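Local coordinates for protein ceramide very long chain fatty acid hydroxylase SCS7 (Saccharomyces cerevisiae, PDB 4ZR1) that hydroxylates the very long chain fatty acids of ceramides, probably at C-2 and through a dimetal centre, in the endoplasmic reticulum membrane, at residues H177-M189 with Y225-H237. Sequence-based numbering, arbitrary orientation.
Sequences HHYLPMDKYRLVM and YVCYDECHFFLHH. With ZN (zinc ion), chain C; ZN (zinc ion), chain D; BOG (octyl beta-D-glucopyranoside), chain E; BOG (octyl beta-D-glucopyranoside), chain G.
The His177 ring turns its edge toward the face of His236, offset from its centre, with the planes at 87°. Pro181 O lies over one face of the His236 ring near its rim, while Met182 CE and His232 CD2 sit at its edge. Leu187 wedges between the histidines: chi1 of -171° swings CG away from the backbone N, so that CD2 covers a face of His232, 3.7 Å from the ring centroid, and CD1 reaches His236 CD2 at 3.4 Å. Lys184 CB, in a CH-pi contact, and His236 CB lie over opposite faces of His237, each toward the rim, and His237 NE2 makes a weak but nearly straight hydrogen bond to Met182 O. Histidine-box residues converge here on one zinc: His177 near the end of helix 164-179, His232 near the cytoplasmic end of the fourth transmembrane helix and His236 four residues on bind it through NE2, with His251 and His255 completing the site. Neighbouring His178 serves the second zinc of the probable catalytic pair. Met189 N donates to Asp229 OD2 (2.9 Å, 173°) on the syn side, somewhat out of the carboxylate plane, tying loop to helix. That oxygen accepts a weak bond from Tyr225 OH, and Met189 SD lies 3.7 Å from Tyr225 CE1 in an oblique Met-aromatic contact.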
ATOM      1  N   HIS A 177      -5.793   3.296   0.095  1.00 62.81           N
ATOM      2  CA  HIS A 177      -5.690   2.177  -0.810  1.00 62.20           C
ATOM      3  C   HIS A 177      -6.605   1.026  -0.352  1.00 68.23           C
ATOM      4  O   HIS A 177      -7.209   0.336  -1.174  1.00 75.24           O
ATOM      5  CB  HIS A 177      -4.233   1.729  -0.921  1.00 61.88           C
ATOM      6  CG  HIS A 177      -4.059   0.492  -1.739  1.00 65.15           C
ATOM      7  ND1 HIS A 177      -4.452   0.414  -3.056  1.00 73.99           N
ATOM      8  CD2 HIS A 177      -3.578  -0.730  -1.415  1.00 57.76           C
ATOM      9  CE1 HIS A 177      -4.203  -0.797  -3.515  1.00 68.18           C
ATOM     10  NE2 HIS A 177      -3.673  -1.510  -2.540  1.00 75.54           N
ATOM     11  N   HIS A 178      -6.724   0.833   0.958  1.00 69.75           N
ATOM     12  CA  HIS A 178      -7.660  -0.155   1.492  1.00 70.95           C
ATOM     13  C   HIS A 178      -9.094   0.325   1.343  1.00 80.39           C
ATOM     14  O   HIS A 178     -10.009  -0.456   1.099  1.00 82.07           O
ATOM     15  CB  HIS A 178      -7.356  -0.451   2.957  1.00 73.57           C
ATOM     16  CG  HIS A 178      -6.364  -1.554   3.151  1.00 80.03           C
ATOM     17  ND1 HIS A 178      -6.726  -2.821   3.555  1.00 83.84           N
ATOM     18  CD2 HIS A 178      -5.020  -1.584   2.978  1.00 74.21           C
ATOM     19  CE1 HIS A 178      -5.648  -3.581   3.633  1.00 79.37           C
ATOM     20  NE2 HIS A 178      -4.603  -2.857   3.282  1.00 82.80           N
ATOM     21  N   TYR A 179      -9.285   1.626   1.496  1.00 81.47           N
ATOM     22  CA  TYR A 179     -10.588   2.216   1.310  1.00 76.05           C
ATOM     23  C   TYR A 179     -11.000   2.081  -0.156  1.00 79.31           C
ATOM     24  O   TYR A 179     -12.149   1.739  -0.444  1.00 83.38           O
ATOM     25  CB  TYR A 179     -10.570   3.676   1.770  1.00 76.53           C
ATOM     26  CG  TYR A 179     -11.924   4.337   1.854  1.00 76.33           C
ATOM     27  CD1 TYR A 179     -12.913   3.844   2.699  1.00 85.37           C
ATOM     28  CD2 TYR A 179     -12.201   5.486   1.123  1.00 74.84           C
ATOM     29  CE1 TYR A 179     -14.154   4.460   2.788  1.00 82.76           C
ATOM     30  CE2 TYR A 179     -13.439   6.110   1.202  1.00 79.01           C
ATOM     31  CZ  TYR A 179     -14.412   5.595   2.033  1.00 82.15           C
ATOM     32  OH  TYR A 179     -15.640   6.222   2.103  1.00 92.11           O
ATOM     33  N   LEU A 180     -10.064   2.320  -1.080  1.00 76.20           N
ATOM     34  CA  LEU A 180     -10.378   2.220  -2.510  1.00 75.10           C
ATOM     35  C   LEU A 180      -9.368   1.427  -3.353  1.00 85.47           C
ATOM     36  O   LEU A 180      -8.666   1.997  -4.192  1.00 94.92           O
ATOM     37  CB  LEU A 180     -10.539   3.613  -3.103  1.00 72.10           C
ATOM     38  CG  LEU A 180     -11.683   4.458  -2.526  1.00 73.62           C
ATOM     39  CD1 LEU A 180     -11.164   5.805  -2.066  1.00 63.29           C
ATOM     40  CD2 LEU A 180     -12.787   4.621  -3.550  1.00 97.92           C
ATOM     41  N   PRO A 181      -9.350   0.095  -3.173  1.00 78.90           N
ATOM     42  CA  PRO A 181      -8.445  -0.890  -3.788  1.00 75.34           C
ATOM     43  C   PRO A 181      -8.321  -0.776  -5.313  1.00 76.78           C
ATOM     44  O   PRO A 181      -7.220  -0.876  -5.862  1.00 79.48           O
ATOM     45  CB  PRO A 181      -9.091  -2.226  -3.421  1.00 77.12           C
ATOM     46  CG  PRO A 181      -9.961  -1.941  -2.265  1.00 79.48           C
ATOM     47  CD  PRO A 181     -10.454  -0.560  -2.449  1.00 76.74           C
ATOM     48  N   MET A 182      -9.445  -0.564  -5.988  1.00 76.49           N
ATOM     49  CA  MET A 182      -9.463  -0.512  -7.444  1.00 66.70           C
ATOM     50  C   MET A 182      -9.369   0.892  -8.023  1.00 64.42           C
ATOM     51  O   MET A 182      -9.674   1.085  -9.194  1.00 76.28           O
ATOM     52  CB  MET A 182     -10.725  -1.188  -7.979  1.00 70.44           C
ATOM     53  CG  MET A 182     -10.673  -2.684  -7.842  1.00 73.59           C
ATOM     54  SD  MET A 182      -9.213  -3.331  -8.682  1.00 88.84           S
ATOM     55  CE  MET A 182      -8.665  -4.503  -7.435  1.00101.66           C
ATOM     56  N   ASP A 183      -8.942   1.869  -7.226  1.00 62.28           N
ATOM     57  CA  ASP A 183      -8.631   3.194  -7.783  1.00 64.25           C
ATOM     58  C   ASP A 183      -7.251   3.159  -8.431  1.00 72.32           C
ATOM     59  O   ASP A 183      -6.233   3.305  -7.743  1.00 71.72           O
ATOM     60  CB  ASP A 183      -8.677   4.284  -6.704  1.00 61.42           C
ATOM     61  CG  ASP A 183      -8.421   5.689  -7.270  1.00 73.56           C
ATOM     62  OD1 ASP A 183      -7.904   5.816  -8.400  1.00 77.75           O
ATOM     63  OD2 ASP A 183      -8.734   6.678  -6.582  1.00 77.80           O
ATOM     64  N   LYS A 184      -7.222   3.018  -9.755  1.00 72.37           N
ATOM     65  CA  LYS A 184      -5.968   2.785 -10.470  1.00 71.28           C
ATOM     66  C   LYS A 184      -4.956   3.934 -10.340  1.00 75.47           C
ATOM     67  O   LYS A 184      -3.782   3.769 -10.666  1.00 84.95           O
ATOM     68  CB  LYS A 184      -6.249   2.490 -11.948  1.00 72.20           C
ATOM     69  CG  LYS A 184      -6.898   3.627 -12.717  1.00 84.38           C
ATOM     70  CD  LYS A 184      -7.259   3.202 -14.143  1.00 95.60           C
ATOM     71  CE  LYS A 184      -7.992   4.315 -14.892  1.00101.13           C
ATOM     72  NZ  LYS A 184      -8.378   3.929 -16.278  1.00112.86           N
ATOM     73  N   TYR A 185      -5.382   5.082  -9.828  1.00 68.26           N
ATOM     74  CA  TYR A 185      -4.433   6.179  -9.669  1.00 68.11           C
ATOM     75  C   TYR A 185      -4.071   6.459  -8.220  1.00 66.86           C
ATOM     76  O   TYR A 185      -3.358   7.414  -7.944  1.00 62.39           O
ATOM     77  CB  TYR A 185      -4.967   7.451 -10.311  1.00 75.63           C
ATOM     78  CG  TYR A 185      -5.059   7.380 -11.821  1.00 82.20           C
ATOM     79  CD1 TYR A 185      -3.948   7.609 -12.621  1.00 76.36           C
ATOM     80  CD2 TYR A 185      -6.263   7.112 -12.441  1.00 89.52           C
ATOM     81  CE1 TYR A 185      -4.041   7.557 -13.994  1.00 85.55           C
ATOM     82  CE2 TYR A 185      -6.362   7.058 -13.809  1.00 95.73           C
ATOM     83  CZ  TYR A 185      -5.256   7.282 -14.584  1.00 95.32           C
ATOM     84  OH  TYR A 185      -5.381   7.221 -15.954  1.00103.34           O
ATOM     85  N   ARG A 186      -4.532   5.620  -7.299  1.00 63.35           N
ATOM     86  CA  ARG A 186      -4.173   5.774  -5.896  1.00 58.45           C
ATOM     87  C   ARG A 186      -3.618   4.487  -5.316  1.00 69.78           C
ATOM     88  O   ARG A 186      -3.874   4.159  -4.159  1.00 73.85           O
ATOM     89  CB  ARG A 186      -5.382   6.220  -5.068  1.00 68.40           C
ATOM     90  CG  ARG A 186      -5.553   7.725  -4.976  1.00 68.51           C
ATOM     91  CD  ARG A 186      -6.028   8.302  -6.288  1.00 68.61           C
ATOM     92  NE  ARG A 186      -6.319   9.722  -6.153  1.00 77.95           N
ATOM     93  CZ  ARG A 186      -7.533  10.221  -5.937  1.00 74.01           C
ATOM     94  NH1 ARG A 186      -8.593   9.417  -5.846  1.00 58.80           N
ATOM     95  NH2 ARG A 186      -7.687  11.532  -5.815  1.00 60.25           N
ATOM     96  N   LEU A 187      -2.864   3.752  -6.123  1.00 69.67           N
ATOM     97  CA  LEU A 187      -2.260   2.514  -5.666  1.00 62.87           C
ATOM     98  C   LEU A 187      -0.761   2.716  -5.461  1.00 70.11           C
ATOM     99  O   LEU A 187      -0.267   2.610  -4.339  1.00 67.48           O
ATOM    100  CB  LEU A 187      -2.550   1.379  -6.657  1.00 58.27           C
ATOM    101  CG  LEU A 187      -2.186  -0.056  -6.275  1.00 65.05           C
ATOM    102  CD1 LEU A 187      -2.980  -1.067  -7.096  1.00 68.15           C
ATOM    103  CD2 LEU A 187      -0.701  -0.292  -6.477  1.00 63.59           C
ATOM    104  N   VAL A 188      -0.030   2.999  -6.535  1.00 65.97           N
ATOM    105  CA  VAL A 188       1.404   3.169  -6.379  1.00 60.66           C
ATOM    106  C   VAL A 188       1.684   4.461  -5.637  1.00 65.55           C
ATOM    107  O   VAL A 188       0.814   5.316  -5.499  1.00 77.44           O
ATOM    108  CB  VAL A 188       2.156   3.167  -7.713  1.00 57.58           C
ATOM    109  CG1 VAL A 188       1.773   1.924  -8.538  1.00 58.15           C
ATOM    110  CG2 VAL A 188       1.903   4.446  -8.474  1.00 54.24           C
ATOM    111  N   MET A 189       2.903   4.579  -5.137  1.00 69.13           N
ATOM    112  CA  MET A 189       3.272   5.701  -4.300  1.00 73.60           C
ATOM    113  C   MET A 189       3.591   6.895  -5.160  1.00 70.56           C
ATOM    114  O   MET A 189       4.292   6.783  -6.156  1.00 69.74           O
ATOM    115  CB  MET A 189       4.480   5.361  -3.436  1.00 81.15           C
ATOM    116  CG  MET A 189       4.313   4.112  -2.607  1.00 94.49           C
ATOM    117  SD  MET A 189       5.732   3.918  -1.526  1.00133.33           S
ATOM    118  CE  MET A 189       5.918   5.613  -1.014  1.00106.45           C
ATOM    119  N   TYR A 225      12.166  -1.696  -4.668  1.00 69.23           N
ATOM    120  CA  TYR A 225      10.972  -0.883  -4.444  1.00 66.13           C
ATOM    121  C   TYR A 225      10.126  -0.790  -5.714  1.00 70.49           C
ATOM    122  O   TYR A 225       8.901  -0.956  -5.669  1.00 71.82           O
ATOM    123  CB  TYR A 225      11.315   0.533  -3.970  1.00 57.15           C
ATOM    124  CG  TYR A 225      10.190   1.471  -4.316  1.00 59.13           C
ATOM    125  CD1 TYR A 225       8.988   1.424  -3.613  1.00 58.09           C
ATOM    126  CD2 TYR A 225      10.298   2.364  -5.386  1.00 58.01           C
ATOM    127  CE1 TYR A 225       7.928   2.257  -3.954  1.00 58.73           C
ATOM    128  CE2 TYR A 225       9.240   3.195  -5.734  1.00 60.91           C
ATOM    129  CZ  TYR A 225       8.058   3.133  -5.013  1.00 60.26           C
ATOM    130  OH  TYR A 225       7.005   3.940  -5.351  1.00 69.52           O
ATOM    131  N   VAL A 226      10.781  -0.504  -6.839  1.00 67.47           N
ATOM    132  CA  VAL A 226      10.094  -0.392  -8.126  1.00 59.50           C
ATOM    133  C   VAL A 226       9.413  -1.695  -8.527  1.00 60.89           C
ATOM    134  O   VAL A 226       8.295  -1.685  -9.048  1.00 67.44           O
ATOM    135  CB  VAL A 226      11.057   0.027  -9.238  1.00 56.96           C
ATOM    136  CG1 VAL A 226      10.321   0.075 -10.571  1.00 54.32           C
ATOM    137  CG2 VAL A 226      11.678   1.389  -8.891  1.00 50.93           C
ATOM    138  N   CYS A 227      10.076  -2.820  -8.271  1.00 60.77           N
ATOM    139  CA  CYS A 227       9.466  -4.111  -8.546  1.00 61.56           C
ATOM    140  C   CYS A 227       8.230  -4.314  -7.678  1.00 62.10           C
ATOM    141  O   CYS A 227       7.204  -4.781  -8.163  1.00 68.17           O
ATOM    142  CB  CYS A 227      10.472  -5.239  -8.325  1.00 72.57           C
ATOM    143  SG  CYS A 227      11.834  -5.240  -9.517  1.00 72.64           S
ATOM    144  N   TYR A 228       8.332  -3.951  -6.402  1.00 58.92           N
ATOM    145  CA  TYR A 228       7.207  -4.031  -5.470  1.00 62.23           C
ATOM    146  C   TYR A 228       5.934  -3.287  -5.923  1.00 73.56           C
ATOM    147  O   TYR A 228       4.845  -3.873  -5.956  1.00 79.22           O
ATOM    148  CB  TYR A 228       7.629  -3.497  -4.094  1.00 66.59           C
ATOM    149  CG  TYR A 228       6.465  -2.966  -3.272  1.00 69.35           C
ATOM    150  CD1 TYR A 228       5.625  -3.832  -2.577  1.00 68.59           C
ATOM    151  CD2 TYR A 228       6.207  -1.600  -3.193  1.00 63.32           C
ATOM    152  CE1 TYR A 228       4.557  -3.354  -1.832  1.00 58.46           C
ATOM    153  CE2 TYR A 228       5.156  -1.113  -2.452  1.00 57.82           C
ATOM    154  CZ  TYR A 228       4.325  -1.994  -1.777  1.00 62.48           C
ATOM    155  OH  TYR A 228       3.264  -1.509  -1.035  1.00 71.11           O
ATOM    156  N   ASP A 229       6.066  -2.000  -6.251  1.00 62.99           N
ATOM    157  CA  ASP A 229       4.909  -1.149  -6.532  1.00 62.63           C
ATOM    158  C   ASP A 229       4.276  -1.544  -7.851  1.00 70.03           C
ATOM    159  O   ASP A 229       3.057  -1.506  -7.990  1.00 73.19           O
ATOM    160  CB  ASP A 229       5.306   0.330  -6.575  1.00 64.26           C
ATOM    161  CG  ASP A 229       4.400   1.227  -5.707  1.00 78.16           C
ATOM    162  OD1 ASP A 229       3.361   0.763  -5.173  1.00 85.31           O
ATOM    163  OD2 ASP A 229       4.748   2.424  -5.563  1.00 70.96           O
ATOM    164  N   GLU A 230       5.113  -1.905  -8.826  1.00 70.55           N
ATOM    165  CA  GLU A 230       4.627  -2.418 -10.100  1.00 65.25           C
ATOM    166  C   GLU A 230       3.926  -3.744  -9.881  1.00 68.23           C
ATOM    167  O   GLU A 230       2.806  -3.944 -10.340  1.00 72.20           O
ATOM    168  CB  GLU A 230       5.766  -2.577 -11.095  1.00 58.82           C
ATOM    169  CG  GLU A 230       6.392  -1.253 -11.474  1.00 72.69           C
ATOM    170  CD  GLU A 230       5.366  -0.253 -11.977  1.00 71.87           C
ATOM    171  OE1 GLU A 230       4.846  -0.430 -13.091  1.00 74.55           O
ATOM    172  OE2 GLU A 230       5.064   0.702 -11.247  1.00 79.09           O
ATOM    173  N   CYS A 231       4.582  -4.644  -9.157  1.00 64.31           N
ATOM    174  CA  CYS A 231       3.939  -5.885  -8.774  1.00 67.88           C
ATOM    175  C   CYS A 231       2.606  -5.575  -8.090  1.00 79.33           C
ATOM    176  O   CYS A 231       1.550  -6.054  -8.518  1.00 76.79           O
ATOM    177  CB  CYS A 231       4.832  -6.712  -7.853  1.00 60.43           C
ATOM    178  SG  CYS A 231       4.122  -8.322  -7.419  1.00 74.87           S
ATOM    179  N   HIS A 232       2.666  -4.747  -7.048  1.00 79.78           N
ATOM    180  CA  HIS A 232       1.478  -4.364  -6.290  1.00 72.01           C
ATOM    181  C   HIS A 232       0.353  -3.885  -7.195  1.00 66.30           C
ATOM    182  O   HIS A 232      -0.784  -4.323  -7.055  1.00 70.19           O
ATOM    183  CB  HIS A 232       1.813  -3.276  -5.282  1.00 76.86           C
ATOM    184  CG  HIS A 232       0.677  -2.938  -4.379  1.00 66.79           C
ATOM    185  ND1 HIS A 232       0.623  -1.775  -3.650  1.00 78.79           N
ATOM    186  CD2 HIS A 232      -0.455  -3.623  -4.087  1.00 73.83           C
ATOM    187  CE1 HIS A 232      -0.498  -1.751  -2.948  1.00 78.80           C
ATOM    188  NE2 HIS A 232      -1.171  -2.858  -3.199  1.00 72.16           N
ATOM    189  N   PHE A 233       0.679  -3.004  -8.136  1.00 62.92           N
ATOM    190  CA  PHE A 233      -0.301  -2.542  -9.107  1.00 60.51           C
ATOM    191  C   PHE A 233      -0.956  -3.694  -9.868  1.00 66.52           C
ATOM    192  O   PHE A 233      -2.185  -3.795  -9.919  1.00 76.73           O
ATOM    193  CB  PHE A 233       0.328  -1.570 -10.110  1.00 58.45           C
ATOM    194  CG  PHE A 233      -0.680  -0.900 -10.999  1.00 69.26           C
ATOM    195  CD1 PHE A 233      -1.359   0.238 -10.565  1.00 63.20           C
ATOM    196  CD2 PHE A 233      -0.987  -1.424 -12.251  1.00 76.65           C
ATOM    197  CE1 PHE A 233      -2.305   0.852 -11.375  1.00 60.34           C
ATOM    198  CE2 PHE A 233      -1.941  -0.808 -13.076  1.00 73.95           C
ATOM    199  CZ  PHE A 233      -2.597   0.323 -12.636  1.00 67.08           C
ATOM    200  N   PHE A 234      -0.147  -4.571 -10.449  1.00 67.42           N
ATOM    201  CA  PHE A 234      -0.689  -5.526 -11.404  1.00 74.12           C
ATOM    202  C   PHE A 234      -1.365  -6.690 -10.697  1.00 76.69           C
ATOM    203  O   PHE A 234      -2.132  -7.436 -11.304  1.00 83.42           O
ATOM    204  CB  PHE A 234       0.406  -5.989 -12.373  1.00 77.74           C
ATOM    205  CG  PHE A 234       0.841  -4.904 -13.326  1.00 85.20           C
ATOM    206  CD1 PHE A 234      -0.060  -4.369 -14.241  1.00 93.66           C
ATOM    207  CD2 PHE A 234       2.128  -4.395 -13.288  1.00 81.27           C
ATOM    208  CE1 PHE A 234       0.318  -3.352 -15.105  1.00 90.12           C
ATOM    209  CE2 PHE A 234       2.515  -3.379 -14.149  1.00 81.91           C
ATOM    210  CZ  PHE A 234       1.611  -2.859 -15.058  1.00 88.74           C
ATOM    211  N   LEU A 235      -1.126  -6.803  -9.399  1.00 74.06           N
ATOM    212  CA  LEU A 235      -1.898  -7.721  -8.578  1.00 70.19           C
ATOM    213  C   LEU A 235      -3.375  -7.311  -8.520  1.00 74.79           C
ATOM    214  O   LEU A 235      -4.255  -8.164  -8.467  1.00 80.39           O
ATOM    215  CB  LEU A 235      -1.323  -7.789  -7.167  1.00 67.13           C
ATOM    216  CG  LEU A 235       0.003  -8.513  -6.967  1.00 69.14           C
ATOM    217  CD1 LEU A 235       0.256  -8.643  -5.474  1.00 68.87           C
ATOM    218  CD2 LEU A 235      -0.022  -9.884  -7.634  1.00 66.43           C
ATOM    219  N   HIS A 236      -3.643  -6.009  -8.527  1.00 72.18           N
ATOM    220  CA  HIS A 236      -5.019  -5.511  -8.474  1.00 69.51           C
ATOM    221  C   HIS A 236      -5.660  -5.396  -9.853  1.00 75.85           C
ATOM    222  O   HIS A 236      -6.831  -5.736 -10.035  1.00 76.90           O
ATOM    223  CB  HIS A 236      -5.078  -4.134  -7.798  1.00 65.86           C
ATOM    224  CG  HIS A 236      -4.926  -4.185  -6.314  1.00 62.82           C
ATOM    225  ND1 HIS A 236      -5.974  -4.476  -5.472  1.00 70.90           N
ATOM    226  CD2 HIS A 236      -3.846  -3.981  -5.522  1.00 63.66           C
ATOM    227  CE1 HIS A 236      -5.546  -4.457  -4.222  1.00 70.79           C
ATOM    228  NE2 HIS A 236      -4.260  -4.156  -4.224  1.00 61.52           N
ATOM    229  N   HIS A 237      -4.887  -4.907 -10.816  1.00 75.41           N
ATOM    230  CA  HIS A 237      -5.449  -4.478 -12.086  1.00 82.67           C
ATOM    231  C   HIS A 237      -5.040  -5.320 -13.297  1.00 90.89           C
ATOM    232  O   HIS A 237      -4.852  -4.790 -14.395  1.00 88.71           O
ATOM    233  CB  HIS A 237      -5.079  -3.012 -12.315  1.00 70.09           C
ATOM    234  CG  HIS A 237      -5.725  -2.079 -11.341  1.00 71.05           C
ATOM    235  ND1 HIS A 237      -5.018  -1.390 -10.381  1.00 77.39           N
ATOM    236  CD2 HIS A 237      -7.027  -1.745 -11.161  1.00 83.99           C
ATOM    237  CE1 HIS A 237      -5.851  -0.655  -9.665  1.00 91.75           C
ATOM    238  NE2 HIS A 237      -7.076  -0.854 -10.118  1.00 91.78           N
TER
HETATM  239 ZN    ZN C 401      -3.183  -3.721  -2.487  1.00 81.14          ZN
HETATM  240 ZN    ZN D 402      -2.370  -3.318   3.651  1.00 84.51          ZN
HETATM  241  C1  BOG E 403      -0.807   6.407  -1.397  1.00 99.27           C
HETATM  242  O1  BOG E 403      -1.266   7.460  -2.216  1.00111.22           O
HETATM  243  C2  BOG E 403      -1.370   5.108  -1.922  1.00 92.87           C
HETATM  244  O2  BOG E 403      -2.760   5.133  -1.702  1.00 94.70           O
HETATM  245  C3  BOG E 403      -0.811   3.938  -1.144  1.00 86.38           C
HETATM  246  O3  BOG E 403      -1.133   2.696  -1.730  1.00 71.65           O
HETATM  247  C4  BOG E 403       0.673   4.044  -0.973  1.00 90.54           C
HETATM  248  O4  BOG E 403       1.056   3.062  -0.040  1.00102.93           O
HETATM  249  C5  BOG E 403       1.017   5.407  -0.435  1.00 96.87           C
HETATM  250  O5  BOG E 403       0.603   6.376  -1.374  1.00100.44           O
HETATM  251  C6  BOG E 403       2.518   5.428  -0.185  1.00100.38           C
HETATM  252  O6  BOG E 403       3.072   6.718  -0.314  1.00100.96           O
HETATM  253  C1' BOG E 403      -1.755   8.586  -1.517  1.00103.99           C
HETATM  254  C2' BOG E 403      -2.243   9.653  -2.476  1.00 91.02           C
HETATM  255  C3' BOG E 403      -2.141  11.000  -1.788  1.00 90.45           C
HETATM  256  C4' BOG E 403      -1.275  11.970  -2.569  1.00 89.65           C
HETATM  257  C5' BOG E 403      -0.501  12.869  -1.620  1.00 82.50           C
HETATM  258  C6' BOG E 403       0.010  14.081  -2.362  1.00 81.12           C
HETATM  259  C7' BOG E 403       0.928  14.886  -1.471  1.00 88.41           C
HETATM  260  C8' BOG E 403       0.100  15.702  -0.506  1.00 92.06           C
HETATM  261  C1  BOG G 405       0.390  -7.980 -18.066  1.00148.48           C
HETATM  262  O1  BOG G 405       0.927  -7.562 -16.833  1.00136.50           O
HETATM  263  C2  BOG G 405      -1.113  -8.057 -17.939  1.00154.34           C
HETATM  264  O2  BOG G 405      -1.432  -9.032 -16.978  1.00156.60           O
HETATM  265  C3  BOG G 405      -1.741  -8.451 -19.255  1.00158.43           C
HETATM  266  O3  BOG G 405      -3.138  -8.288 -19.164  1.00158.19           O
HETATM  267  C4  BOG G 405      -1.189  -7.596 -20.374  1.00160.25           C
HETATM  268  O4  BOG G 405      -1.588  -8.141 -21.610  1.00161.57           O
HETATM  269  C5  BOG G 405       0.321  -7.603 -20.296  1.00156.81           C
HETATM  270  O5  BOG G 405       0.721  -7.048 -19.067  1.00152.94           O
HETATM  271  C6  BOG G 405       0.908  -6.808 -21.443  1.00155.46           C
HETATM  272  O6  BOG G 405       0.043  -5.749 -21.787  1.00154.59           O
HETATM  273  C1' BOG G 405       1.729  -8.509 -16.166  1.00125.23           C
HETATM  274  C2' BOG G 405       2.702  -7.770 -15.273  1.00120.36           C
HETATM  275  C3' BOG G 405       3.479  -8.740 -14.411  1.00116.95           C
HETATM  276  C4' BOG G 405       4.830  -8.145 -14.073  1.00114.96           C
HETATM  277  C5' BOG G 405       4.668  -6.995 -13.105  1.00109.10           C
HETATM  278  C6' BOG G 405       5.662  -7.168 -11.976  1.00106.76           C
HETATM  279  C7' BOG G 405       6.997  -6.558 -12.348  1.00 96.29           C
HETATM  280  C8' BOG G 405       7.911  -6.636 -11.147  1.00 88.34           C